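Local coordinates for xyloglucan-specific endo-beta-1,4-glucanase (Uncultured bacterium, PDB 4W88), which probably cleaves the beta-1,4-linked glucan backbone of xyloglucan as a family 5 glycoside hydrolase, at residues S10-G15 and K300-D305; M147-M152 and Y198-D203; A221-T226 and V268-G273. The protein carries 1 engineered substitution. All blocks are in the same frame, centred on the assembly; numbering follows the deposited sequence. Where two conformers were deposited one is given.

Interaction 1. Residues S10-G15 and K300-D305; sequences SNINIG and KCFIWD
G15 and F302 form the one bridged pair between these segments, a parallel pairing with their CA atoms 4.0 Å apart, and it uses both polar backbone groups of G15. G15 N donates to C301 O at 2.8 Å. G15 O takes I303 N at 2.9 Å, with an N-H...O angle of a straight 170°. Strands 15-18 and 300-305 are the first and last of eight parallel strands, so these bonds are the seam that closes the TIM barrel. On the side of the sheet that carries F302, G15 CA lies over the face of the ring, 4.1 Å from its centroid, a CH-pi contact; a CB on G15 would clash with the ring. I12 CD1 adds an apolar touch on F302 CZ.

Before the bridge the backbones part and water fills in. One water donates to N13 O and accepts from C301 N, while N13 O also meets H338 NE2. The N13 side chain turns the other way, its ND2 bonded to G54 O and V336 O. K300 bends at its second torsion (chi2 -63°) and then runs out straight, laying CG against I12 CB and bringing NZ to I12 O at 2.9 Å, a weak bond. The same ammonium donates to a second water, which in turn donates to S10 O. A leucine in place of K300 would probably leave I12 O without this donor and break the water link to S10. On the side away from F302, I14 CD1 rests on C301 SG at 3.8 Å and reaches I303 CG1 at 4.3 Å.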
loop_
_atom_site.group_PDB
_atom_site.type_symbol
_atom_site.label_atom_id
_atom_site.label_comp_id
_atom_site.label_asym_id
_atom_site.label_seq_id
_atom_site.Cartn_x
_atom_site.Cartn_y
_atom_site.Cartn_z
ATOM N N SER A 10 -6.483 -10.009 11.390
ATOM C CA SER A 10 -7.321 -11.172 11.135
ATOM C C SER A 10 -8.761 -10.830 10.805
ATOM O O SER A 10 -9.482 -11.663 10.292
ATOM C CB SER A 10 -7.309 -12.134 12.334
ATOM O OG SER A 10 -8.037 -11.634 13.457
ATOM N N ASN A 11 -9.180 -9.609 11.129
ATOM C CA ASN A 11 -10.531 -9.132 10.816
ATOM C C ASN A 11 -10.735 -8.787 9.342
ATOM O O ASN A 11 -11.875 -8.581 8.918
ATOM C CB ASN A 11 -10.891 -7.933 11.714
ATOM C CG ASN A 11 -11.024 -8.325 13.125
ATOM O OD1 ASN A 11 -11.951 -9.069 13.462
ATOM N ND2 ASN A 11 -10.043 -7.987 13.943
ATOM N N ILE A 12 -9.650 -8.686 8.594
ATOM C CA ILE A 12 -9.707 -8.302 7.192
ATOM C C ILE A 12 -10.007 -9.550 6.350
ATOM O O ILE A 12 -9.348 -10.572 6.489
ATOM C CB ILE A 12 -8.363 -7.686 6.736
ATOM C CG1 ILE A 12 -8.118 -6.419 7.492
ATOM C CG2 ILE A 12 -8.378 -7.467 5.231
ATOM C CD1 ILE A 12 -6.769 -5.761 7.256
ATOM N N ASN A 13 -10.959 -9.426 5.447
ATOM C CA ASN A 13 -11.175 -10.429 4.392
ATOM C C ASN A 13 -10.075 -10.242 3.354
ATOM O O ASN A 13 -9.167 -11.061 3.235
ATOM C CB ASN A 13 -12.574 -10.300 3.760
ATOM C CG ASN A 13 -12.799 -11.318 2.652
ATOM O OD1 ASN A 13 -12.166 -12.396 2.639
ATOM N ND2 ASN A 13 -13.701 -10.999 1.722
ATOM N N ILE A 14 -10.202 -9.168 2.622
ATOM C CA ILE A 14 -9.252 -8.777 1.579
ATOM C C ILE A 14 -9.441 -7.256 1.413
ATOM O O ILE A 14 -10.524 -6.723 1.676
ATOM C CB ILE A 14 -9.402 -9.610 0.294
ATOM C CG1 ILE A 14 -8.290 -9.333 -0.721
ATOM C CG2 ILE A 14 -10.744 -9.447 -0.382
ATOM C CD1 ILE A 14 -8.158 -10.421 -1.744
ATOM N N GLY A 15 -8.384 -6.577 0.998
ATOM C CA GLY A 15 -8.431 -5.144 0.809
ATOM C C GLY A 15 -8.350 -4.635 -0.625
ATOM O O GLY A 15 -8.120 -5.357 -1.575
ATOM N N LYS A 300 -2.771 -11.007 4.801
ATOM C CA LYS A 300 -3.769 -10.244 4.064
ATOM C C LYS A 300 -3.123 -9.430 2.937
ATOM O O LYS A 300 -1.924 -9.045 3.038
ATOM C CB LYS A 300 -4.530 -9.337 5.020
ATOM C CG LYS A 300 -5.097 -10.067 6.245
ATOM C CD LYS A 300 -6.128 -11.134 5.826
ATOM C CE LYS A 300 -6.638 -11.874 7.046
ATOM N NZ LYS A 300 -7.564 -12.881 6.532
ATOM N N CYS A 301 -3.911 -9.178 1.897
ATOM C CA CYS A 301 -3.453 -8.358 0.805
ATOM C C CYS A 301 -4.504 -7.321 0.457
ATOM O O CYS A 301 -5.715 -7.466 0.760
ATOM C CB CYS A 301 -3.109 -9.218 -0.441
ATOM S SG CYS A 301 -4.434 -10.106 -1.213
ATOM N N PHE A 302 -4.006 -6.286 -0.229
ATOM C CA PHE A 302 -4.805 -5.203 -0.758
ATOM C C PHE A 302 -4.590 -5.099 -2.262
ATOM O O PHE A 302 -3.451 -4.933 -2.726
ATOM C CB PHE A 302 -4.405 -3.866 -0.099
ATOM C CG PHE A 302 -4.783 -3.706 1.343
ATOM C CD1 PHE A 302 -4.188 -4.495 2.342
ATOM C CD2 PHE A 302 -5.742 -2.781 1.730
ATOM C CE1 PHE A 302 -4.553 -4.354 3.675
ATOM C CE2 PHE A 302 -6.099 -2.659 3.069
ATOM C CZ PHE A 302 -5.547 -3.450 4.029
ATOM N N ILE A 303 -5.668 -5.147 -3.028
ATOM C CA ILE A 303 -5.576 -5.192 -4.497
ATOM C C ILE A 303 -5.492 -3.768 -5.044
ATOM O O ILE A 303 -6.245 -2.882 -4.627
ATOM C CB ILE A 303 -6.815 -5.955 -5.084
ATOM C CG1 ILE A 303 -6.988 -7.305 -4.432
ATOM C CG2 ILE A 303 -6.696 -6.032 -6.598
ATOM C CD1 ILE A 303 -5.688 -8.168 -4.425
ATOM N N TRP A 304 -4.545 -3.531 -5.960
ATOM C CA TRP A 304 -4.424 -2.253 -6.613
ATOM C C TRP A 304 -5.548 -2.010 -7.669
ATOM O O TRP A 304 -5.740 -2.837 -8.585
ATOM C CB TRP A 304 -3.067 -2.146 -7.300
ATOM C CG TRP A 304 -2.910 -0.772 -7.899
ATOM C CD1 TRP A 304 -2.871 -0.427 -9.232
ATOM C CD2 TRP A 304 -2.689 0.441 -7.148
ATOM N NE1 TRP A 304 -2.720 0.938 -9.349
ATOM C CE2 TRP A 304 -2.567 1.491 -8.088
ATOM C CE3 TRP A 304 -2.600 0.722 -5.792
ATOM C CZ2 TRP A 304 -2.390 2.829 -7.693
ATOM C CZ3 TRP A 304 -2.388 1.994 -5.412
ATOM C CH2 TRP A 304 -2.286 3.034 -6.333
ATOM N N ASP A 305 -6.347 -0.955 -7.481
ATOM C CA ASP A 305 -7.412 -0.620 -8.372
ATOM C C ASP A 305 -7.332 0.837 -8.794
ATOM O O ASP A 305 -7.666 1.756 -8.040
ATOM C CB ASP A 305 -8.777 -0.967 -7.758
ATOM C CG ASP A 305 -9.937 -0.773 -8.730
ATOM O OD1 ASP A 305 -9.783 -0.022 -9.760
ATOM O OD2 ASP A 305 -11.027 -1.393 -8.471
HETATM O O HOH W 1 -8.392 -14.017 8.971
HETATM O O HOH W 2 -6.439 -10.854 2.057
#

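Interaction 2. Residues M147-M152 and Y198-D203; sequences MNEPRM and YGHNSD. With BGC (beta-D-glucopyranose), chain C.
H200 turns the rim of its ring toward the backbone of M147-E149. ND1 accepts from E149 N at 2.9 Å, the donor lying 30° out of the ring plane, while CE1 faces M147 O in the plane at 3.2 Å. With NE2 bonded to E145 OE2, both nitrogens are occupied and the rotation of the imidazole is fixed. P150 CD also comes to the ring edge, the two side chains crossing at about a right angle.

Y198 works from the other end. Its CG lies anti to the backbone N (chi1 -177°), and this brings the ring back along P150-M152: P150 O stands 3.7 Å above the ring plane, over its centre, and R151 CB touches the phenol end. Y198 OH accepts from M152 N at 2.9 Å and is also bonded to E166. P150 O is itself held by G199 N at 2.8 Å, so the carbonyl over the ring has its donor from the same loop.

R151 leads away from Y198. Its chain is extended from CG to NE, and NH1 comes round to E149 O at 2.9 Å, in the guanidinium plane, while NE makes a salt bridge with E158. E149 lays CG beside G199 O and sends its carboxylate out to the sugar. There OE2 accepts from BGC O4 at 2.6 Å and takes a water that also donates to G199 O and bonds to BGC O6. N148-E149-P150 is the Asn-Glu-Pro sequence that follows the fourth strand of family 5 TIM barrels, and E149 sits in the glycan pocket where relatives carry their acid/base glutamate, a role it probably shares.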
loop_
_atom_site.group_PDB
_atom_site.type_symbol
_atom_site.label_atom_id
_atom_site.label_comp_id
_atom_site.label_asym_id
_atom_site.label_seq_id
_atom_site.Cartn_x
_atom_site.Cartn_y
_atom_site.Cartn_z
HETATM N N MSE A 147 5.597 4.973 4.141
HETATM C CA MSE A 147 6.152 5.250 2.815
HETATM C C MSE A 147 5.611 4.229 1.847
HETATM O O MSE A 147 5.197 3.119 2.234
HETATM C CB MSE A 147 7.709 5.169 2.796
HETATM C CG MSE A 147 8.314 6.110 3.823
HETATM SE SE MSE A 147 10.291 5.969 3.767
HETATM C CE MSE A 147 10.514 4.397 4.894
ATOM N N ASN A 148 5.704 4.594 0.563
ATOM C CA ASN A 148 5.329 3.698 -0.549
ATOM C C ASN A 148 6.492 3.563 -1.502
ATOM O O ASN A 148 6.957 4.566 -2.082
ATOM C CB ASN A 148 4.157 4.245 -1.324
ATOM C CG ASN A 148 3.694 3.292 -2.404
ATOM O OD1 ASN A 148 3.196 2.205 -2.082
ATOM N ND2 ASN A 148 4.003 3.629 -3.660
ATOM N N GLU A 149 7.017 2.350 -1.602
ATOM C CA GLU A 149 8.105 2.046 -2.503
ATOM C C GLU A 149 9.288 3.010 -2.451
ATOM O O GLU A 149 9.731 3.491 -3.476
ATOM C CB GLU A 149 7.591 1.834 -3.895
ATOM C CG GLU A 149 6.568 0.720 -3.993
ATOM C CD GLU A 149 6.036 0.400 -5.384
ATOM O OE1 GLU A 149 6.202 1.204 -6.340
ATOM O OE2 GLU A 149 5.367 -0.698 -5.511
ATOM N N PRO A 150 9.717 3.371 -1.245
ATOM C CA PRO A 150 10.796 4.366 -1.143
ATOM C C PRO A 150 12.057 3.875 -1.862
ATOM O O PRO A 150 12.447 2.717 -1.677
ATOM C CB PRO A 150 11.004 4.494 0.355
ATOM C CG PRO A 150 10.572 3.140 0.943
ATOM C CD PRO A 150 9.347 2.826 0.083
ATOM N N ARG A 151 12.675 4.727 -2.664
ATOM C CA ARG A 151 13.747 4.298 -3.540
ATOM C C ARG A 151 14.398 5.514 -4.193
ATOM O O ARG A 151 13.944 6.647 -3.966
ATOM C CB ARG A 151 13.222 3.329 -4.640
ATOM C CG ARG A 151 12.210 3.995 -5.576
ATOM C CD ARG A 151 11.335 3.036 -6.402
ATOM N NE ARG A 151 10.554 3.764 -7.401
ATOM C CZ ARG A 151 9.432 4.443 -7.202
ATOM N NH1 ARG A 151 8.897 4.546 -6.025
ATOM N NH2 ARG A 151 8.814 5.031 -8.209
HETATM N N MSE A 152 15.411 5.274 -5.037
HETATM C CA MSE A 152 16.012 6.320 -5.880
HETATM C C MSE A 152 15.556 5.975 -7.317
HETATM O O MSE A 152 16.144 5.079 -7.991
HETATM C CB MSE A 152 17.552 6.304 -5.802
HETATM C CG MSE A 152 18.158 7.236 -6.851
HETATM SE SE MSE A 152 17.891 9.086 -6.282
HETATM C CE MSE A 152 16.286 9.454 -7.320
ATOM N N TYR A 198 13.021 -1.367 1.211
ATOM C CA TYR A 198 13.378 -0.531 0.062
ATOM C C TYR A 198 12.493 -0.984 -1.111
ATOM O O TYR A 198 12.403 -2.198 -1.400
ATOM C CB TYR A 198 14.834 -0.757 -0.333
ATOM C CG TYR A 198 15.275 0.122 -1.466
ATOM C CD1 TYR A 198 15.024 -0.201 -2.833
ATOM C CD2 TYR A 198 15.959 1.310 -1.221
ATOM C CE1 TYR A 198 15.445 0.677 -3.838
ATOM C CE2 TYR A 198 16.423 2.136 -2.242
ATOM C CZ TYR A 198 16.190 1.823 -3.535
ATOM O OH TYR A 198 16.643 2.665 -4.515
ATOM N N GLY A 199 11.811 -0.041 -1.765
ATOM C CA GLY A 199 10.934 -0.380 -2.886
ATOM C C GLY A 199 9.745 -1.283 -2.606
ATOM O O GLY A 199 9.143 -1.789 -3.572
ATOM N N HIS A 200 9.427 -1.538 -1.328
ATOM C CA HIS A 200 8.543 -2.616 -0.945
ATOM C C HIS A 200 8.957 -3.982 -1.556
ATOM O O HIS A 200 8.114 -4.876 -1.747
ATOM C CB HIS A 200 7.119 -2.262 -1.324
ATOM C CG HIS A 200 6.355 -1.437 -0.321
ATOM N ND1 HIS A 200 6.626 -0.110 -0.064
ATOM C CD2 HIS A 200 5.336 -1.773 0.507
ATOM C CE1 HIS A 200 5.787 0.347 0.847
ATOM N NE2 HIS A 200 5.007 -0.649 1.221
ATOM N N ASN A 201 10.251 -4.132 -1.840
ATOM C CA ASN A 201 10.868 -5.340 -2.421
ATOM C C ASN A 201 10.994 -6.446 -1.368
ATOM O O ASN A 201 11.220 -6.169 -0.195
ATOM C CB ASN A 201 12.232 -4.974 -3.040
ATOM C CG ASN A 201 12.956 -6.163 -3.621
ATOM O OD1 ASN A 201 13.683 -6.883 -2.910
ATOM N ND2 ASN A 201 12.769 -6.397 -4.907
ATOM N N SER A 202 10.813 -7.695 -1.822
ATOM C CA SER A 202 10.865 -8.895 -0.965
ATOM C C SER A 202 11.958 -9.917 -1.321
ATOM O O SER A 202 11.871 -11.082 -0.903
ATOM C CB SER A 202 9.500 -9.599 -0.945
ATOM O OG SER A 202 9.207 -10.084 -2.188
ATOM N N ASP A 203 12.960 -9.500 -2.082
ATOM C CA ASP A 203 14.126 -10.357 -2.377
ATOM C C ASP A 203 14.881 -10.598 -1.063
ATOM O O ASP A 203 14.882 -9.744 -0.122
ATOM C CB ASP A 203 15.068 -9.724 -3.411
ATOM C CG ASP A 203 14.403 -9.402 -4.747
ATOM O OD1 ASP A 203 13.310 -9.870 -5.075
ATOM O OD2 ASP A 203 15.050 -8.647 -5.539
HETATM C C2 BGC C . 6.458 -1.642 -11.072
HETATM C C3 BGC C . 5.736 -0.985 -9.885
HETATM C C4 BGC C . 5.290 -1.991 -8.880
HETATM C C5 BGC C . 6.637 -2.816 -8.781
HETATM C C6 BGC C . 6.277 -3.881 -7.817
HETATM C C1 BGC C . 7.769 -2.316 -10.883
HETATM O O2 BGC C . 6.888 -0.569 -11.770
HETATM O O3 BGC C . 4.620 -0.330 -10.438
HETATM O O4 BGC C . 4.437 -1.335 -7.804
HETATM O O5 BGC C . 7.291 -3.265 -10.093
HETATM O O6 BGC C . 7.317 -4.673 -7.304
HETATM O O HOH W 3 7.221 -2.873 -5.053
#

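Interaction 3. Residues A221-T226 and V268-G273; sequences ALHTYT and VITETG
Strand 221-223 and strand 268-272 meet as parallel neighbours, the sixth and seventh of the barrel, their axes 4.7 Å apart at 40°. L222 is gripped at both backbone groups: L222 N donates to V268 O at 3.1 Å, and L222 O accepts from T270 N. Further on, T224 N finds E271 O by a longer bond of 3.3 Å. T272 OG1 then reaches T224 O at 2.7 Å, with the hydroxyl above the carbonyl plane.

The side chains of H223, Y225 and E271 gather at the sugar-binding end. E271 passes over one face of the H223 ring: its CB stands 3.6 Å from the ring centroid, and its carboxylate continues the stack, only 24° from the imidazole plane. In that plane H223 NE2 donates to T270 OG1 at 2.9 Å, an oxygen that is also bonded to E145 OE2. H223 ND1 holds E149 OE2, so the ring is pinned at both nitrogens. Y225 meets the same carboxylate almost perpendicularly, its OH donating to E271 OE1 at 2.7 Å on the anti side. T272 CA packs on the Y225 ring face, 3.8 Å from the centroid. G273 O lies at the edge of that ring, buried without a polar partner. Y225 lines the glycan pocket; E271, in a salt bridge with R59, stands at the end of the seventh strand, where family 5 enzymes carry their nucleophile, and probably fills that role.

On the outer side, L222 CB touches I269 CD1, and beyond them L222 packs on I256 of helix 246-261 and I269 on Y290 and L294 of helix 280-295. Strand 300-305 flanks 268-272, with W304 against E271 and Y225.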
loop_
_atom_site.group_PDB
_atom_site.type_symbol
_atom_site.label_atom_id
_atom_site.label_comp_id
_atom_site.label_asym_id
_atom_site.label_seq_id
_atom_site.Cartn_x
_atom_site.Cartn_y
_atom_site.Cartn_z
ATOM N N ALA A 221 5.097 -4.121 5.337
ATOM C CA ALA A 221 4.425 -4.073 4.074
ATOM C C ALA A 221 5.429 -4.443 2.957
ATOM O O ALA A 221 6.618 -4.003 2.939
ATOM C CB ALA A 221 3.857 -2.691 3.815
ATOM N N LEU A 222 4.899 -5.264 2.060
ATOM C CA LEU A 222 5.540 -5.663 0.802
ATOM C C LEU A 222 4.589 -5.496 -0.343
ATOM O O LEU A 222 3.402 -5.571 -0.159
ATOM C CB LEU A 222 6.055 -7.132 0.905
ATOM C CG LEU A 222 6.992 -7.346 2.070
ATOM C CD1 LEU A 222 7.169 -8.815 2.256
ATOM C CD2 LEU A 222 8.369 -6.638 1.890
ATOM N N HIS A 223 5.128 -5.368 -1.566
ATOM C CA HIS A 223 4.327 -5.405 -2.755
ATOM C C HIS A 223 4.806 -6.566 -3.607
ATOM O O HIS A 223 5.978 -6.655 -3.908
ATOM C CB HIS A 223 4.433 -4.135 -3.573
ATOM C CG HIS A 223 3.878 -2.927 -2.907
ATOM N ND1 HIS A 223 4.033 -1.633 -3.404
ATOM C CD2 HIS A 223 3.116 -2.813 -1.799
ATOM C CE1 HIS A 223 3.404 -0.803 -2.603
ATOM N NE2 HIS A 223 2.833 -1.496 -1.645
ATOM N N THR A 224 3.868 -7.452 -3.965
ATOM C CA THR A 224 4.206 -8.681 -4.607
ATOM C C THR A 224 3.251 -8.959 -5.749
ATOM O O THR A 224 2.284 -9.742 -5.633
ATOM C CB THR A 224 4.321 -9.896 -3.677
ATOM O OG1 THR A 224 3.143 -10.057 -2.888
ATOM C CG2 THR A 224 5.474 -9.756 -2.813
ATOM N N TYR A 225 3.513 -8.282 -6.829
ATOM C CA TYR A 225 2.759 -8.543 -8.089
ATOM C C TYR A 225 3.378 -9.716 -8.869
ATOM O O TYR A 225 3.874 -9.550 -10.011
ATOM C CB TYR A 225 2.805 -7.305 -8.953
ATOM C CG TYR A 225 2.048 -6.065 -8.448
ATOM C CD1 TYR A 225 2.658 -5.088 -7.607
ATOM C CD2 TYR A 225 0.777 -5.779 -8.929
ATOM C CE1 TYR A 225 1.960 -3.940 -7.228
ATOM C CE2 TYR A 225 0.091 -4.614 -8.587
ATOM C CZ TYR A 225 0.717 -3.660 -7.744
ATOM O OH TYR A 225 0.026 -2.526 -7.449
ATOM N N THR A 226 3.345 -10.874 -8.248
ATOM C CA THR A 226 4.203 -11.991 -8.637
ATOM C C THR A 226 3.395 -13.082 -9.336
ATOM O O THR A 226 2.339 -13.531 -8.825
ATOM C CB THR A 226 4.832 -12.556 -7.387
ATOM O OG1 THR A 226 5.490 -11.480 -6.690
ATOM C CG2 THR A 226 5.804 -13.650 -7.707
ATOM N N VAL A 268 1.923 -7.601 5.794
ATOM C CA VAL A 268 0.760 -7.168 5.018
ATOM C C VAL A 268 1.223 -6.891 3.569
ATOM O O VAL A 268 2.191 -6.161 3.330
ATOM C CB VAL A 268 0.068 -5.863 5.574
ATOM C CG1 VAL A 268 -1.236 -5.681 4.767
ATOM C CG2 VAL A 268 -0.262 -5.978 7.006
ATOM N N ILE A 269 0.563 -7.508 2.591
ATOM C CA ILE A 269 0.793 -7.195 1.172
ATOM C C ILE A 269 -0.087 -5.992 0.770
ATOM O O ILE A 269 -1.266 -6.174 0.471
ATOM C CB ILE A 269 0.578 -8.399 0.250
ATOM C CG1 ILE A 269 1.387 -9.625 0.741
ATOM C CG2 ILE A 269 0.879 -7.993 -1.139
ATOM C CD1 ILE A 269 2.885 -9.439 0.817
ATOM N N THR A 270 0.490 -4.781 0.740
ATOM C CA THR A 270 -0.312 -3.619 0.577
ATOM C C THR A 270 -0.646 -3.288 -0.857
ATOM O O THR A 270 -1.499 -2.414 -1.104
ATOM C CB THR A 270 0.234 -2.397 1.365
ATOM O OG1 THR A 270 1.565 -2.068 0.917
ATOM C CG2 THR A 270 0.234 -2.704 2.864
ATOM N N GLU A 271 0.004 -3.979 -1.807
ATOM C CA GLU A 271 -0.420 -3.932 -3.225
ATOM C C GLU A 271 -0.063 -5.256 -3.904
ATOM O O GLU A 271 1.008 -5.829 -3.696
ATOM C CB GLU A 271 0.268 -2.824 -4.029
ATOM C CG GLU A 271 -0.096 -1.387 -3.719
ATOM C CD GLU A 271 0.669 -0.410 -4.552
ATOM O OE1 GLU A 271 1.058 -0.782 -5.715
ATOM O OE2 GLU A 271 0.816 0.762 -4.131
ATOM N N THR A 272 -1.027 -5.722 -4.691
ATOM C CA THR A 272 -0.860 -6.769 -5.674
ATOM C C THR A 272 -2.052 -6.674 -6.637
ATOM O O THR A 272 -2.948 -5.823 -6.492
ATOM C CB THR A 272 -0.764 -8.155 -5.010
ATOM O OG1 THR A 272 -0.359 -9.156 -6.004
ATOM C CG2 THR A 272 -2.070 -8.527 -4.346
ATOM N N GLY A 273 -2.051 -7.530 -7.655
ATOM C CA GLY A 273 -3.100 -7.520 -8.676
ATOM C C GLY A 273 -2.526 -7.982 -10.012
ATOM O O GLY A 273 -1.321 -8.220 -10.121
#

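In the fold
Interactions 1 and 3 join neighbouring strands of one eight-stranded barrel, the first with the last and the sixth with the seventh; interaction 2 joins the loops after strands 142-145 and 193-196. Interactions 2 and 3 come in series along the chain, both nested inside the loop that interaction 1 closes. The centre of interaction 3 is about 10 Å from that of interaction 1 and about 11 Å from that of interaction 2. Strand 267-272 pairs with 300-305, while H223 N bonds to H200 O. The centres of interactions 1 and 2 are about 19 Å apart, their nearest atoms about 7 Å, without touching. E149 and E271 thus converge, through H223, on the sugar-binding end of a barrel that interaction 1 seals.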